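Local structure of amidase, hydantoinase/carbamoylase family (6C0D) at residues A[113-116]-A[120-123]; A[122-127]-A[415-420]; A[257-262]-A[267-272]; A[301-306]-A[332-337]. The protein probably hydrolyses N-carbamoyl-L-amino acids to free L-amino acids, as a homodimeric, metal-dependent amidase of the peptidase M20 family. All coordinates share one frame; numbering follows the deposited sequence.

Contact 1: residues A[113-116]-A[120-123]; sequences RALG and ATRE
Thr121 reaches back to the last turns of helix 102-117 and gives its hydroxyl to the main-chain carbonyl of Leu115. The bond from Thr121 OG1 to Leu115 O is short, 2.7 Å, and it lies in the carbonyl plane on a lone pair, with a C=O...donor angle of 116°. The hydroxyl gets there because OG1 sits in the slot between the threonine's own N and carbonyl carbon (chi1 56°). OG1 also has a weak hydrogen bond with Cys118 O.

Weaker polar contacts gather round the same oxygen. Arg122 CA stands 3.5 Å from Leu115 O in a CH...O contact whose angle at the hydrogen is 134°. The amide is another matter: Arg122 N comes within 3.4 Å of Leu115 O, but points too poorly to count as a bond. Between the two segments, the Thr121 hydroxyl is the hydrogen-bond partner of this carbonyl.

Van der Waals contact does the rest. The Leu115 and Thr121 side chains cross at about a right angle; Leu115 CB packs 3.8 Å from Thr121 OG1, and Leu115 CG lies 4.0 Å from Thr121 CB. One residue further along on each side, Arg122 CG passes 3.6 Å from Gly116 O before the arginine chain leads off.

Together these contacts finish helix 102-117 and turn the chain toward strand 125-130. Pro14, in the N-terminal loop, packs on both Leu115 and Thr121, and Lys79 NZ gives a hydrogen bond to Arg122 O.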
loop_
_atom_site.group_PDB
_atom_site.type_symbol
_atom_site.label_atom_id
_atom_site.label_comp_id
_atom_site.label_asym_id
_atom_site.label_seq_id
_atom_site.Cartn_x
_atom_site.Cartn_y
_atom_site.Cartn_z
ATOM N N ARG A 113 35.199 26.089 25.533
ATOM C CA ARG A 113 36.073 25.896 26.681
ATOM C C ARG A 113 37.530 25.836 26.244
ATOM O O ARG A 113 38.387 26.538 26.794
ATOM C CB ARG A 113 35.666 24.621 27.441
ATOM C CG ARG A 113 34.354 24.789 28.245
ATOM C CD ARG A 113 34.056 23.558 29.127
ATOM N NE ARG A 113 33.868 22.340 28.328
ATOM C CZ ARG A 113 32.834 21.507 28.432
ATOM N NH1 ARG A 113 31.872 21.729 29.323
ATOM N NH2 ARG A 113 32.780 20.425 27.655
ATOM N N ALA A 114 37.832 25.012 25.240
ATOM C CA ALA A 114 39.224 24.810 24.849
ATOM C C ALA A 114 39.841 26.082 24.265
ATOM O O ALA A 114 41.006 26.390 24.541
ATOM C CB ALA A 114 39.321 23.652 23.853
ATOM N N LEU A 115 39.088 26.837 23.455
ATOM C CA LEU A 115 39.676 28.061 22.907
ATOM C C LEU A 115 39.901 29.090 24.000
ATOM O O LEU A 115 40.857 29.882 23.926
ATOM C CB LEU A 115 38.799 28.636 21.788
ATOM C CG LEU A 115 39.156 28.158 20.361
ATOM C CD1 LEU A 115 39.072 26.634 20.250
ATOM C CD2 LEU A 115 38.272 28.824 19.289
ATOM N N GLY A 116 39.054 29.080 25.034
ATOM C CA GLY A 116 39.250 29.972 26.168
ATOM C C GLY A 116 40.435 29.600 27.028
ATOM O O GLY A 116 41.000 30.466 27.702
ATOM N N ALA A 120 46.721 31.699 23.034
ATOM C CA ALA A 120 46.676 32.246 21.676
ATOM C C ALA A 120 45.257 32.442 21.133
ATOM O O ALA A 120 45.073 33.237 20.213
ATOM C CB ALA A 120 47.454 31.341 20.722
ATOM N N THR A 121 44.258 31.735 21.653
ATOM C CA THR A 121 42.879 31.862 21.184
ATOM C C THR A 121 41.949 32.426 22.251
ATOM O O THR A 121 40.731 32.519 22.011
ATOM C CB THR A 121 42.340 30.495 20.726
ATOM O OG1 THR A 121 42.476 29.566 21.806
ATOM C CG2 THR A 121 43.165 29.962 19.545
ATOM N N ARG A 122 42.493 32.817 23.406
ATOM C CA ARG A 122 41.676 33.218 24.543
ATOM C C ARG A 122 40.768 34.390 24.205
ATOM O O ARG A 122 39.651 34.465 24.713
ATOM C CB ARG A 122 42.582 33.582 25.732
ATOM C CG ARG A 122 41.816 33.912 27.025
ATOM C CD ARG A 122 42.716 34.584 28.057
ATOM N NE ARG A 122 43.213 35.850 27.539
ATOM C CZ ARG A 122 42.513 36.981 27.569
ATOM N NH1 ARG A 122 41.297 37.002 28.111
ATOM N NH2 ARG A 122 43.023 38.090 27.062
ATOM N N GLU A 123 41.215 35.297 23.327
ATOM C CA GLU A 123 40.417 36.480 23.016
ATOM C C GLU A 123 39.211 36.183 22.131
ATOM O O GLU A 123 38.316 37.029 22.038
ATOM C CB GLU A 123 41.284 37.541 22.326
ATOM C CG GLU A 123 42.428 38.001 23.181
ATOM C CD GLU A 123 43.341 38.991 22.477
ATOM O OE1 GLU A 123 42.959 39.508 21.399
ATOM O OE2 GLU A 123 44.444 39.246 23.009
#

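Contact 2: residues A[122-127]-A[415-420]; sequences REFAVD and RIAGAL
Phe124 and Ala417 bring their CA atoms to 6.2 Å, the nearest backbone approach where the loop entering strand 125-130 passes the last turns of helix 399-419. The bond from CA to CB of each points at the other segment. With CG anti to the carbonyl carbon (chi1 -59°), this rotamer brings one face of the Phe124 ring against the helix backbone. Ala417 CB sits 3.6 Å from Phe124 CD2 and 3.9 Å from Phe124 CB, so the methyl fits into the angle between the ring and its stem. Farther out, the ring covers main chain: Gly418 CA lies 3.6 Å from Phe124 CZ, and Gly418 N comes to 3.7 Å from Phe124 CE2. Ala417 C stands over the same face, offset toward the rim. Arg421 also touches Phe124, and its NH2 forms a salt bridge with Glu123 OE1.

Small residues on the helix let an aromatic ring come right down on its backbone. The contact is apolar, carried by dispersion and by burial of the ring face and the Ala417 methyl; the polar tie between strand entry and C terminus is made next door, by Glu123 and Arg421.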
loop_
_atom_site.group_PDB
_atom_site.type_symbol
_atom_site.label_atom_id
_atom_site.label_comp_id
_atom_site.label_asym_id
_atom_site.label_seq_id
_atom_site.Cartn_x
_atom_site.Cartn_y
_atom_site.Cartn_z
ATOM N N ARG A 122 42.493 32.817 23.406
ATOM C CA ARG A 122 41.676 33.218 24.543
ATOM C C ARG A 122 40.768 34.390 24.205
ATOM O O ARG A 122 39.651 34.465 24.713
ATOM C CB ARG A 122 42.582 33.582 25.732
ATOM C CG ARG A 122 41.816 33.912 27.025
ATOM C CD ARG A 122 42.716 34.584 28.057
ATOM N NE ARG A 122 43.213 35.850 27.539
ATOM C CZ ARG A 122 42.513 36.981 27.569
ATOM N NH1 ARG A 122 41.297 37.002 28.111
ATOM N NH2 ARG A 122 43.023 38.090 27.062
ATOM N N GLU A 123 41.215 35.297 23.327
ATOM C CA GLU A 123 40.417 36.480 23.016
ATOM C C GLU A 123 39.211 36.183 22.131
ATOM O O GLU A 123 38.316 37.029 22.038
ATOM C CB GLU A 123 41.284 37.541 22.326
ATOM C CG GLU A 123 42.428 38.001 23.181
ATOM C CD GLU A 123 43.341 38.991 22.477
ATOM O OE1 GLU A 123 42.959 39.508 21.399
ATOM O OE2 GLU A 123 44.444 39.246 23.009
ATOM N N PHE A 124 39.157 35.022 21.473
ATOM C CA PHE A 124 38.186 34.833 20.400
ATOM C C PHE A 124 36.795 34.579 20.972
ATOM O O PHE A 124 36.607 33.646 21.759
ATOM C CB PHE A 124 38.573 33.646 19.520
ATOM C CG PHE A 124 39.933 33.748 18.863
ATOM C CD1 PHE A 124 40.654 34.932 18.838
ATOM C CD2 PHE A 124 40.477 32.615 18.256
ATOM C CE1 PHE A 124 41.905 34.983 18.216
ATOM C CE2 PHE A 124 41.716 32.660 17.635
ATOM C CZ PHE A 124 42.427 33.836 17.619
ATOM N N ALA A 125 35.807 35.369 20.536
ATOM C CA ALA A 125 34.433 35.141 20.966
ATOM C C ALA A 125 33.854 33.905 20.278
ATOM O O ALA A 125 33.831 33.820 19.044
ATOM C CB ALA A 125 33.570 36.374 20.679
ATOM N N VAL A 126 33.380 32.949 21.079
ATOM C CA VAL A 126 32.683 31.759 20.586
ATOM C C VAL A 126 31.345 31.672 21.315
ATOM O O VAL A 126 31.321 31.651 22.550
ATOM C CB VAL A 126 33.498 30.478 20.826
ATOM C CG1 VAL A 126 32.709 29.243 20.314
ATOM C CG2 VAL A 126 34.879 30.589 20.150
ATOM N N ASP A 127 30.239 31.657 20.558
ATOM C CA ASP A 127 28.890 31.454 21.085
ATOM C C ASP A 127 28.498 29.992 20.872
ATOM O O ASP A 127 28.970 29.349 19.931
ATOM C CB ASP A 127 27.838 32.337 20.384
ATOM C CG ASP A 127 28.085 33.844 20.522
ATOM O OD1 ASP A 127 28.833 34.307 21.419
ATOM O OD2 ASP A 127 27.459 34.595 19.732
ATOM N N ARG A 415 41.121 28.571 13.686
ATOM C CA ARG A 415 41.565 29.249 12.470
ATOM C C ARG A 415 40.483 30.171 11.935
ATOM O O ARG A 415 40.779 31.271 11.454
ATOM C CB ARG A 415 41.948 28.224 11.401
ATOM C CG ARG A 415 43.137 27.345 11.760
ATOM C CD ARG A 415 44.414 28.161 11.865
ATOM N NE ARG A 415 44.646 28.989 10.684
ATOM C CZ ARG A 415 45.048 28.533 9.501
ATOM N NH1 ARG A 415 45.252 27.233 9.314
ATOM N NH2 ARG A 415 45.234 29.376 8.493
ATOM N N ILE A 416 39.231 29.711 11.969
ATOM C CA ILE A 416 38.109 30.526 11.503
ATOM C C ILE A 416 37.993 31.784 12.340
ATOM O O ILE A 416 37.903 32.904 11.815
ATOM C CB ILE A 416 36.801 29.713 11.563
ATOM C CG1 ILE A 416 36.788 28.633 10.477
ATOM C CG2 ILE A 416 35.576 30.664 11.426
ATOM C CD1 ILE A 416 35.736 27.523 10.740
ATOM N N ALA A 417 37.998 31.619 13.664
ATOM C CA ALA A 417 37.861 32.781 14.539
ATOM C C ALA A 417 39.068 33.704 14.419
ATOM O O ALA A 417 38.921 34.938 14.400
ATOM C CB ALA A 417 37.669 32.300 15.982
ATOM N N GLY A 418 40.268 33.129 14.304
ATOM C CA GLY A 418 41.453 33.961 14.168
ATOM C C GLY A 418 41.439 34.765 12.882
ATOM O O GLY A 418 41.962 35.881 12.834
ATOM N N ALA A 419 40.808 34.226 11.840
ATOM C CA ALA A 419 40.744 34.913 10.551
ATOM C C ALA A 419 39.764 36.081 10.555
ATOM O O ALA A 419 39.857 36.955 9.685
ATOM C CB ALA A 419 40.345 33.920 9.467
ATOM N N LEU A 420 38.828 36.114 11.505
ATOM C CA LEU A 420 37.832 37.185 11.550
ATOM C C LEU A 420 38.409 38.519 11.989
ATOM O O LEU A 420 37.726 39.542 11.860
ATOM C CB LEU A 420 36.693 36.793 12.488
ATOM C CG LEU A 420 35.898 35.546 12.121
ATOM C CD1 LEU A 420 34.882 35.242 13.226
ATOM C CD2 LEU A 420 35.196 35.734 10.758
#

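Contact 3: residues A[257-262]-A[267-272]; sequences DAFGRL and TVWTVG
Phe259 of helix 244-262 and Trp269 of strand 268-277 form a T-shaped aromatic pair in a helix-turn-strand unit of the smaller domain, which in M20 enzymes typically serves for dimerisation. The phenyl edge points at the indole face: ring centroids of Phe259 and the five-membered ring of Trp269 are 5.1 Å apart, their planes at 89°. The closest touch is Phe259 CD2 to Trp269 CG, 3.5 Å, with CG in the plane of the phenyl.

The CB of Phe259 takes part too: it stands over the six-membered ring of Trp269, 3.8 Å from the centroid and only 7° off the normal, a clean CH-pi contact. So one indole face carries CB over the benzo ring and CD2 over the pyrrole ring. Trp269 is turned to receive them by its CG lying between its own N and carbonyl carbon (chi1 66°). Past the benzo end, Gly260 N approaches Trp269 CH2 obliquely at 3.9 Å. The indole N-H is held as well, with Asp256 OD1 hydrogen-bonded to NE1, which helps fix the rotation of the ring.

Around this pair, Phe294 of strand 283-296 meets Phe259 in a second edge-to-face contact, and Met305 of helix 299-317 packs on Phe259. Met238 of the second subunit touches Trp269, so the helix-strand packing lies directly beside the dimer interface.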
loop_
_atom_site.group_PDB
_atom_site.type_symbol
_atom_site.label_atom_id
_atom_site.label_comp_id
_atom_site.label_asym_id
_atom_site.label_seq_id
_atom_site.Cartn_x
_atom_site.Cartn_y
_atom_site.Cartn_z
ATOM N N ASP A 257 14.542 5.626 -15.564
ATOM C CA ASP A 257 15.295 5.866 -16.786
ATOM C C ASP A 257 15.611 7.350 -16.946
ATOM O O ASP A 257 16.762 7.725 -17.199
ATOM C CB ASP A 257 14.513 5.338 -17.990
ATOM C CG ASP A 257 15.142 5.733 -19.313
ATOM O OD1 ASP A 257 16.137 5.096 -19.711
ATOM O OD2 ASP A 257 14.646 6.689 -19.950
ATOM N N ALA A 258 14.607 8.211 -16.780
ATOM C CA ALA A 258 14.842 9.643 -16.974
ATOM C C ALA A 258 15.761 10.219 -15.900
ATOM O O ALA A 258 16.636 11.042 -16.200
ATOM C CB ALA A 258 13.504 10.381 -16.998
ATOM N N PHE A 259 15.578 9.811 -14.641
ATOM C CA PHE A 259 16.433 10.331 -13.582
ATOM C C PHE A 259 17.844 9.768 -13.687
ATOM O O PHE A 259 18.816 10.475 -13.396
ATOM C CB PHE A 259 15.850 10.020 -12.206
ATOM C CG PHE A 259 14.703 10.913 -11.805
ATOM C CD1 PHE A 259 14.157 11.832 -12.699
ATOM C CD2 PHE A 259 14.160 10.813 -10.528
ATOM C CE1 PHE A 259 13.094 12.649 -12.319
ATOM C CE2 PHE A 259 13.112 11.639 -10.129
ATOM C CZ PHE A 259 12.564 12.551 -11.028
ATOM N N GLY A 260 17.978 8.496 -14.087
ATOM C CA GLY A 260 19.314 7.931 -14.258
ATOM C C GLY A 260 20.131 8.673 -15.304
ATOM O O GLY A 260 21.341 8.846 -15.156
ATOM N N ARG A 261 19.476 9.136 -16.369
ATOM C CA ARG A 261 20.175 9.922 -17.386
ATOM C C ARG A 261 20.657 11.270 -16.852
ATOM O O ARG A 261 21.663 11.796 -17.339
ATOM C CB ARG A 261 19.266 10.151 -18.589
ATOM C CG ARG A 261 18.964 8.889 -19.365
ATOM C CD ARG A 261 17.853 9.113 -20.382
ATOM N NE ARG A 261 17.331 7.838 -20.855
ATOM C CZ ARG A 261 17.944 7.080 -21.758
ATOM N NH1 ARG A 261 19.093 7.481 -22.288
ATOM N NH2 ARG A 261 17.411 5.926 -22.134
ATOM N N LEU A 262 19.953 11.854 -15.881
ATOM C CA LEU A 262 20.326 13.168 -15.353
ATOM C C LEU A 262 21.265 13.094 -14.157
ATOM O O LEU A 262 21.972 14.074 -13.877
ATOM C CB LEU A 262 19.071 13.945 -14.938
ATOM C CG LEU A 262 18.083 14.306 -16.049
ATOM C CD1 LEU A 262 16.770 14.788 -15.448
ATOM C CD2 LEU A 262 18.698 15.377 -16.959
ATOM N N THR A 267 23.115 11.935 -6.724
ATOM C CA THR A 267 21.673 12.158 -6.853
ATOM C C THR A 267 20.907 11.023 -6.179
ATOM O O THR A 267 21.298 9.863 -6.296
ATOM C CB THR A 267 21.306 12.225 -8.335
ATOM O OG1 THR A 267 22.202 13.132 -9.003
ATOM C CG2 THR A 267 19.848 12.691 -8.543
ATOM N N VAL A 268 19.807 11.346 -5.470
ATOM C CA VAL A 268 18.956 10.300 -4.892
ATOM C C VAL A 268 17.500 10.503 -5.283
ATOM O O VAL A 268 17.025 11.632 -5.452
ATOM C CB VAL A 268 19.068 10.197 -3.350
ATOM C CG1 VAL A 268 20.478 9.699 -2.948
ATOM C CG2 VAL A 268 18.694 11.513 -2.637
ATOM N N TRP A 269 16.781 9.383 -5.411
ATOM C CA TRP A 269 15.335 9.444 -5.562
ATOM C C TRP A 269 14.742 8.152 -5.021
ATOM O O TRP A 269 15.388 7.096 -5.041
ATOM C CB TRP A 269 14.897 9.689 -7.016
ATOM C CG TRP A 269 15.195 8.576 -8.013
ATOM C CD1 TRP A 269 14.325 7.585 -8.458
ATOM C CD2 TRP A 269 16.415 8.382 -8.717
ATOM N NE1 TRP A 269 14.956 6.796 -9.387
ATOM C CE2 TRP A 269 16.236 7.267 -9.572
ATOM C CE3 TRP A 269 17.661 9.039 -8.704
ATOM C CZ2 TRP A 269 17.252 6.794 -10.404
ATOM C CZ3 TRP A 269 18.673 8.563 -9.543
ATOM C CH2 TRP A 269 18.465 7.454 -10.368
ATOM N N THR A 270 13.512 8.257 -4.520
ATOM C CA THR A 270 12.934 7.195 -3.694
ATOM C C THR A 270 11.431 7.161 -3.870
ATOM O O THR A 270 10.771 8.190 -3.713
ATOM C CB THR A 270 13.234 7.430 -2.202
ATOM O OG1 THR A 270 14.600 7.829 -2.037
ATOM C CG2 THR A 270 12.973 6.149 -1.387
ATOM N N VAL A 271 10.894 5.974 -4.131
ATOM C CA VAL A 271 9.456 5.742 -4.047
ATOM C C VAL A 271 9.209 5.166 -2.657
ATOM O O VAL A 271 9.491 3.985 -2.394
ATOM C CB VAL A 271 8.968 4.802 -5.152
ATOM C CG1 VAL A 271 7.493 4.416 -4.910
ATOM C CG2 VAL A 271 9.134 5.474 -6.530
ATOM N N GLY A 272 8.677 5.994 -1.756
ATOM C CA GLY A 272 8.550 5.562 -0.381
ATOM C C GLY A 272 7.239 4.877 -0.060
ATOM O O GLY A 272 7.121 4.189 0.960
#

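Contact 4: residues A[301-306]-A[332-337]; sequences RLHAME and AEEPVT
His303 on helix 299-317 and Glu334, in the stretch leading to strand 336-337, are joined by a His-carboxylate hydrogen bond at the protein surface, the one polar bond of this helix-loop packing in what is probably the smaller domain of the M20 fold. In the modelled conformer of His303, NE2 donates to Glu334 OE1 over 2.8 Å, with an angle of 159° at the hydrogen. The oxygen lies close to the imidazole plane. It is met on its syn side and only slightly out of the carboxylate plane, although the ring and carboxylate planes themselves are turned 33° apart. A bend in the glutamate chain (chi2 -55°) folds the carboxylate back to the histidine. Its other oxygen, OE2, makes a salt bridge to Arg220 NH2 of strand 210-227, so each carboxylate oxygen has a partner. Arg220 also binds Glu306 OE1 on the same helix through its NE and probably helps to set the carboxylate in place.

The side chain of Glu333 lies about 5 Å from a bound HEPES buffer molecule and about 13 Å from the zinc ion. Beside the polar pair is an apolar contact. Leu302 CG is anti to its own backbone N, which sends the branch across to the loop. The leucine touches with a single methyl: Leu302 CD2 is 3.9 Å from both Pro335 CD and Glu333 O.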
loop_
_atom_site.group_PDB
_atom_site.type_symbol
_atom_site.label_atom_id
_atom_site.label_comp_id
_atom_site.label_asym_id
_atom_site.label_seq_id
_atom_site.Cartn_x
_atom_site.Cartn_y
_atom_site.Cartn_z
ATOM N N ARG A 301 20.283 20.505 -11.864
ATOM C CA ARG A 301 19.861 19.107 -11.982
ATOM C C ARG A 301 18.527 18.882 -11.294
ATOM O O ARG A 301 17.652 18.181 -11.823
ATOM C CB ARG A 301 20.910 18.173 -11.386
ATOM C CG ARG A 301 20.506 16.688 -11.553
ATOM C CD ARG A 301 21.487 15.726 -10.878
ATOM N NE ARG A 301 22.739 15.658 -11.628
ATOM C CZ ARG A 301 23.875 16.237 -11.255
ATOM N NH1 ARG A 301 23.942 16.926 -10.120
ATOM N NH2 ARG A 301 24.953 16.113 -12.020
ATOM N N LEU A 302 18.361 19.464 -10.106
ATOM C CA LEU A 302 17.114 19.291 -9.370
ATOM C C LEU A 302 15.936 19.802 -10.183
ATOM O O LEU A 302 14.886 19.151 -10.245
ATOM C CB LEU A 302 17.212 20.012 -8.026
ATOM C CG LEU A 302 16.158 19.776 -6.950
ATOM C CD1 LEU A 302 16.108 18.291 -6.503
ATOM C CD2 LEU A 302 16.482 20.705 -5.762
ATOM N N HIS A 303 16.103 20.957 -10.844
ATOM C CA HIS A 303 15.043 21.522 -11.671
ATOM C C HIS A 303 14.838 20.706 -12.942
ATOM O O HIS A 303 13.706 20.564 -13.417
ATOM C CB HIS A 303 15.366 22.985 -12.028
ATOM C CG HIS A 303 15.586 23.867 -10.837
ATOM N ND1 HIS A 303 16.159 25.119 -10.932
ATOM C CD2 HIS A 303 15.313 23.676 -9.523
ATOM C CE1 HIS A 303 16.231 25.660 -9.727
ATOM N NE2 HIS A 303 15.728 24.804 -8.855
ATOM N N ALA A 304 15.925 20.181 -13.517
ATOM C CA ALA A 304 15.784 19.346 -14.710
ATOM C C ALA A 304 15.063 18.047 -14.383
ATOM O O ALA A 304 14.316 17.525 -15.223
ATOM C CB ALA A 304 17.152 19.032 -15.321
ATOM N N MET A 305 15.268 17.513 -13.173
ATOM C CA MET A 305 14.550 16.308 -12.765
ATOM C C MET A 305 13.061 16.587 -12.634
ATOM O O MET A 305 12.226 15.799 -13.098
ATOM C CB MET A 305 15.132 15.780 -11.450
ATOM C CG MET A 305 16.530 15.175 -11.619
ATOM S SD MET A 305 17.354 14.861 -10.042
ATOM C CE MET A 305 16.476 13.364 -9.544
ATOM N N GLU A 306 12.706 17.718 -12.019
ATOM C CA GLU A 306 11.303 18.104 -11.935
ATOM C C GLU A 306 10.699 18.281 -13.323
ATOM O O GLU A 306 9.589 17.799 -13.606
ATOM C CB GLU A 306 11.180 19.390 -11.113
ATOM C CG GLU A 306 9.768 19.899 -10.941
ATOM C CD GLU A 306 9.704 21.016 -9.916
ATOM O OE1 GLU A 306 9.658 20.717 -8.705
ATOM O OE2 GLU A 306 9.733 22.195 -10.325
ATOM N N ALA A 332 8.992 22.120 -0.739
ATOM C CA ALA A 332 10.184 21.994 -1.572
ATOM C C ALA A 332 11.314 22.860 -1.013
ATOM O O ALA A 332 11.083 23.939 -0.465
ATOM C CB ALA A 332 9.869 22.416 -3.012
ATOM N N GLU A 333 12.545 22.396 -1.173
ATOM C CA GLU A 333 13.707 23.125 -0.679
ATOM C C GLU A 333 14.749 23.216 -1.784
ATOM O O GLU A 333 14.890 22.290 -2.587
ATOM C CB GLU A 333 14.293 22.443 0.570
ATOM C CG GLU A 333 13.342 22.410 1.759
ATOM C CD GLU A 333 13.870 21.581 2.935
ATOM O OE1 GLU A 333 15.003 21.060 2.855
ATOM O OE2 GLU A 333 13.145 21.450 3.947
ATOM N N GLU A 334 15.469 24.368 -1.843
ATOM C CA GLU A 334 16.571 24.502 -2.779
ATOM C C GLU A 334 17.865 24.042 -2.121
ATOM O O GLU A 334 17.976 24.056 -0.891
ATOM C CB GLU A 334 16.710 25.966 -3.221
ATOM C CG GLU A 334 15.511 26.468 -4.054
ATOM C CD GLU A 334 15.263 25.562 -5.250
ATOM O OE1 GLU A 334 16.084 25.591 -6.187
ATOM O OE2 GLU A 334 14.278 24.793 -5.239
ATOM N N PRO A 335 18.864 23.633 -2.906
ATOM C CA PRO A 335 20.195 23.384 -2.326
ATOM C C PRO A 335 20.726 24.642 -1.650
ATOM O O PRO A 335 20.432 25.771 -2.061
ATOM C CB PRO A 335 21.057 23.009 -3.537
ATOM C CG PRO A 335 20.030 22.570 -4.639
ATOM C CD PRO A 335 18.844 23.459 -4.372
ATOM N N VAL A 336 21.517 24.437 -0.601
ATOM C CA VAL A 336 22.098 25.539 0.168
ATOM C C VAL A 336 23.583 25.240 0.310
ATOM O O VAL A 336 23.960 24.256 0.957
ATOM C CB VAL A 336 21.430 25.720 1.542
ATOM C CG1 VAL A 336 22.192 26.779 2.363
ATOM C CG2 VAL A 336 19.961 26.162 1.382
ATOM N N THR A 337 24.429 26.070 -0.305
ATOM C CA THR A 337 25.863 25.791 -0.254
ATOM C C THR A 337 26.442 26.234 1.082
ATOM O O THR A 337 26.017 27.235 1.664
ATOM C CB THR A 337 26.601 26.511 -1.384
ATOM O OG1 THR A 337 26.485 27.914 -1.173
ATOM C CG2 THR A 337 25.980 26.178 -2.729
#

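In the fold
From the N terminus, contact 1 comes first, closing the short turn between helix 102-117 and strand 125-130. Contact 2 opens where it ends, sharing Arg122 and Glu123, and closes a long loop of nearly 290 residues by bringing helix 399-419 back to the strand; Leu115 CD2 packs on Val126 CG2 between the two. Contacts 3 and 4 fall one after the other within that long loop. Contact 3 closes a tight helix-to-strand turn; contact 4 closes a loop of 25 residues that contains the rest of helix 299-317 and strand 323-328. They lie about 43 Å and 34 Å from contact 2, centre to centre. These two also touch, with Arg301 NE probably hydrogen-bonded to Leu262 O, which links helices 244-262 and 299-317.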